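Local coordinates for malonyl acyl carrier protein transacylase (Streptococcus pneumoniae, PDB 3IM8), which probably transfers the malonyl group from malonyl-CoA to the holo acyl carrier protein, feeding fatty acid synthesis, at residues G12-G17 / D53-T58. Sequence-based numbering, arbitrary orientation.
Sequences GAQYLG and DKLNQT
Leu55 and Gln14 meet through their aliphatic parts, Leu55 CG lying 3.8 Å from Gln14 CG. With its CG anti to the backbone N (chi1 178°), Leu55 reaches out from the end of the short helix 52-55 and its two methyls part: CD1 rests near Gln14 CB, while CD2 sits 3.3 Å from Tyr15 O and 3.6 Å from Leu16 N, against the peptide link between those residues. A branched, buried side chain suits this spot, since Leu47 and Ile48 of helix 44-50 and Ala64 of helix 58-78 also touch it.

Gln14 combines an aliphatic stem with a polar amide, and the short side chain of Asn56 offers its carbonyl oxygen to that amide's N-H. A bend at chi2 (-72°) turns the Gln14 amide so that both ends are used: Gln14 OE1 accepts a hydrogen bond from the backbone N of Gly12 (2.8 Å) on an in-plane lone pair, and Gln14 NE2 donates one to Asn56 OD1 (2.9 Å). The two amide planes stand 66° apart, and the donor lies somewhat off the carbonyl plane of Asn56. Held at both ends, the Gln14 amide is fixed in its rotation. The contact ties the loop following strand 4-8, where the Gln14 side chain lies about 11 Å from that of the predicted active-site Ser90, to the short helix 52-55 and the turn that leads into helix 58-78 in the acyl transferase fold of the FabD family.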
ATOM      1  N   GLY A  12      -4.726  -2.215   6.040  1.00 23.22           N
ATOM      2  CA  GLY A  12      -4.304  -2.385   7.436  1.00 22.57           C
ATOM      3  C   GLY A  12      -4.367  -1.053   8.203  1.00 22.56           C
ATOM      4  O   GLY A  12      -4.478  -1.039   9.440  1.00 22.48           O
ATOM      5  N   ALA A  13      -4.338   0.076   7.498  1.00 21.14           N
ATOM      6  CA  ALA A  13      -4.343   1.379   8.214  1.00 21.16           C
ATOM      7  C   ALA A  13      -5.761   1.943   8.422  1.00 21.39           C
ATOM      8  O   ALA A  13      -5.932   2.960   9.100  1.00 22.82           O
ATOM      9  CB  ALA A  13      -3.468   2.424   7.499  1.00 19.23           C
ATOM     10  N   GLN A  14      -6.770   1.326   7.831  1.00 21.48           N
ATOM     11  CA  GLN A  14      -8.145   1.821   7.994  1.00 21.91           C
ATOM     12  C   GLN A  14      -8.599   1.902   9.477  1.00 22.24           C
ATOM     13  O   GLN A  14      -8.062   1.213  10.344  1.00 21.51           O
ATOM     14  CB  GLN A  14      -9.124   0.976   7.145  1.00 20.68           C
ATOM     15  CG  GLN A  14      -9.417  -0.507   7.622  1.00 21.93           C
ATOM     16  CD  GLN A  14      -8.253  -1.513   7.427  1.00 24.53           C
ATOM     17  OE1 GLN A  14      -7.204  -1.187   6.851  1.00 27.44           O
ATOM     18  NE2 GLN A  14      -8.460  -2.758   7.894  1.00 21.27           N
ATOM     19  N   TYR A  15      -9.605   2.731   9.773  1.00 23.51           N
ATOM     20  CA  TYR A  15     -10.197   2.733  11.124  1.00 23.57           C
ATOM     21  C   TYR A  15     -11.602   3.266  10.990  1.00 23.42           C
ATOM     22  O   TYR A  15     -11.941   3.911   9.984  1.00 22.75           O
ATOM     23  CB  TYR A  15      -9.297   3.487  12.170  1.00 24.21           C
ATOM     24  CG  TYR A  15      -8.993   4.932  11.786  1.00 25.67           C
ATOM     25  CD1 TYR A  15      -7.823   5.272  11.089  1.00 23.26           C
ATOM     26  CD2 TYR A  15      -9.915   5.962  12.096  1.00 25.45           C
ATOM     27  CE1 TYR A  15      -7.575   6.581  10.733  1.00 24.54           C
ATOM     28  CE2 TYR A  15      -9.682   7.274  11.722  1.00 25.05           C
ATOM     29  CZ  TYR A  15      -8.520   7.585  11.043  1.00 25.79           C
ATOM     30  OH  TYR A  15      -8.323   8.910  10.661  1.00 26.23           O
ATOM     31  N   LEU A  16     -12.459   2.952  11.957  1.00 22.99           N
ATOM     32  CA  LEU A  16     -13.848   3.324  11.818  1.00 22.10           C
ATOM     33  C   LEU A  16     -13.911   4.855  11.822  1.00 20.58           C
ATOM     34  O   LEU A  16     -13.287   5.490  12.632  1.00 18.54           O
ATOM     35  CB  LEU A  16     -14.702   2.711  12.946  1.00 23.12           C
ATOM     36  CG  LEU A  16     -16.237   2.612  12.920  1.00 25.63           C
ATOM     37  CD1 LEU A  16     -16.719   1.538  11.951  1.00 26.55           C
ATOM     38  CD2 LEU A  16     -16.716   2.290  14.361  1.00 31.44           C
ATOM     39  N   GLY A  17     -14.669   5.409  10.887  1.00 19.22           N
ATOM     40  CA  GLY A  17     -14.897   6.828  10.808  1.00 19.09           C
ATOM     41  C   GLY A  17     -13.836   7.627  10.070  1.00 19.22           C
ATOM     42  O   GLY A  17     -13.934   8.854  10.044  1.00 19.03           O
ATOM     43  N   ASP A  53     -16.687  -4.647  10.987  1.00 30.66           N
ATOM     44  CA  ASP A  53     -16.211  -5.915  10.443  1.00 30.99           C
ATOM     45  C   ASP A  53     -16.046  -5.891   8.926  1.00 30.18           C
ATOM     46  O   ASP A  53     -15.095  -6.440   8.380  1.00 29.87           O
ATOM     47  CB  ASP A  53     -17.135  -7.048  10.853  1.00 31.53           C
ATOM     48  CG  ASP A  53     -16.998  -7.403  12.318  1.00 34.04           C
ATOM     49  OD1 ASP A  53     -15.933  -7.129  12.917  1.00 35.98           O
ATOM     50  OD2 ASP A  53     -17.949  -7.999  12.849  1.00 36.19           O
ATOM     51  N   LYS A  54     -16.977  -5.259   8.245  1.00 29.70           N
ATOM     52  CA  LYS A  54     -16.857  -5.131   6.795  1.00 30.22           C
ATOM     53  C   LYS A  54     -15.645  -4.259   6.439  1.00 28.18           C
ATOM     54  O   LYS A  54     -14.941  -4.522   5.487  1.00 26.81           O
ATOM     55  CB  LYS A  54     -18.128  -4.509   6.189  1.00 30.64           C
ATOM     56  CG  LYS A  54     -19.343  -5.383   6.208  1.00 33.29           C
ATOM     57  CD  LYS A  54     -20.188  -4.902   5.093  1.00 36.08           C
ATOM     58  CE  LYS A  54     -21.648  -5.101   5.375  1.00 38.94           C
ATOM     59  NZ  LYS A  54     -22.354  -4.188   4.432  1.00 39.98           N
ATOM     60  N   LEU A  55     -15.438  -3.198   7.212  1.00 27.97           N
ATOM     61  CA  LEU A  55     -14.335  -2.268   6.959  1.00 26.68           C
ATOM     62  C   LEU A  55     -13.004  -3.039   6.955  1.00 27.17           C
ATOM     63  O   LEU A  55     -12.091  -2.700   6.167  1.00 26.72           O
ATOM     64  CB  LEU A  55     -14.317  -1.080   7.965  1.00 26.19           C
ATOM     65  CG  LEU A  55     -13.191  -0.003   7.881  1.00 24.92           C
ATOM     66  CD1 LEU A  55     -13.113   0.743   6.492  1.00 24.37           C
ATOM     67  CD2 LEU A  55     -13.204   1.008   9.000  1.00 21.32           C
ATOM     68  N   ASN A  56     -12.900  -4.043   7.842  1.00 26.25           N
ATOM     69  CA  ASN A  56     -11.714  -4.888   7.999  1.00 26.31           C
ATOM     70  C   ASN A  56     -11.698  -6.113   7.066  1.00 26.37           C
ATOM     71  O   ASN A  56     -10.757  -6.905   7.122  1.00 27.11           O
ATOM     72  CB  ASN A  56     -11.566  -5.331   9.483  1.00 26.75           C
ATOM     73  CG  ASN A  56     -11.145  -4.179  10.398  1.00 27.55           C
ATOM     74  OD1 ASN A  56     -10.462  -3.257   9.955  1.00 28.92           O
ATOM     75  ND2 ASN A  56     -11.559  -4.215  11.655  1.00 26.20           N
ATOM     76  N   GLN A  57     -12.746  -6.281   6.244  1.00 25.81           N
ATOM     77  CA  GLN A  57     -12.799  -7.310   5.169  1.00 26.95           C
ATOM     78  C   GLN A  57     -12.238  -6.807   3.820  1.00 25.92           C
ATOM     79  O   GLN A  57     -12.836  -5.961   3.171  1.00 24.75           O
ATOM     80  CB  GLN A  57     -14.219  -7.849   4.946  1.00 26.43           C
ATOM     81  CG  GLN A  57     -14.770  -8.620   6.159  1.00 31.35           C
ATOM     82  CD  GLN A  57     -16.268  -8.966   5.987  1.00 36.21           C
ATOM     83  OE1 GLN A  57     -16.718  -9.220   4.851  1.00 35.17           O
ATOM     84  NE2 GLN A  57     -17.059  -8.947   7.131  1.00 37.31           N
ATOM     85  N   THR A  58     -11.140  -7.438   3.400  1.00 26.03           N
ATOM     86  CA  THR A  58     -10.334  -7.041   2.247  1.00 25.56           C
ATOM     87  C   THR A  58     -11.109  -6.452   1.054  1.00 25.61           C
ATOM     88  O   THR A  58     -10.717  -5.390   0.521  1.00 26.19           O
ATOM     89  CB  THR A  58      -9.341  -8.192   1.839  1.00 25.80           C
ATOM     90  OG1 THR A  58      -8.670  -8.671   3.012  1.00 26.39           O
ATOM     91  CG2 THR A  58      -8.285  -7.691   0.838  1.00 24.69           C
TER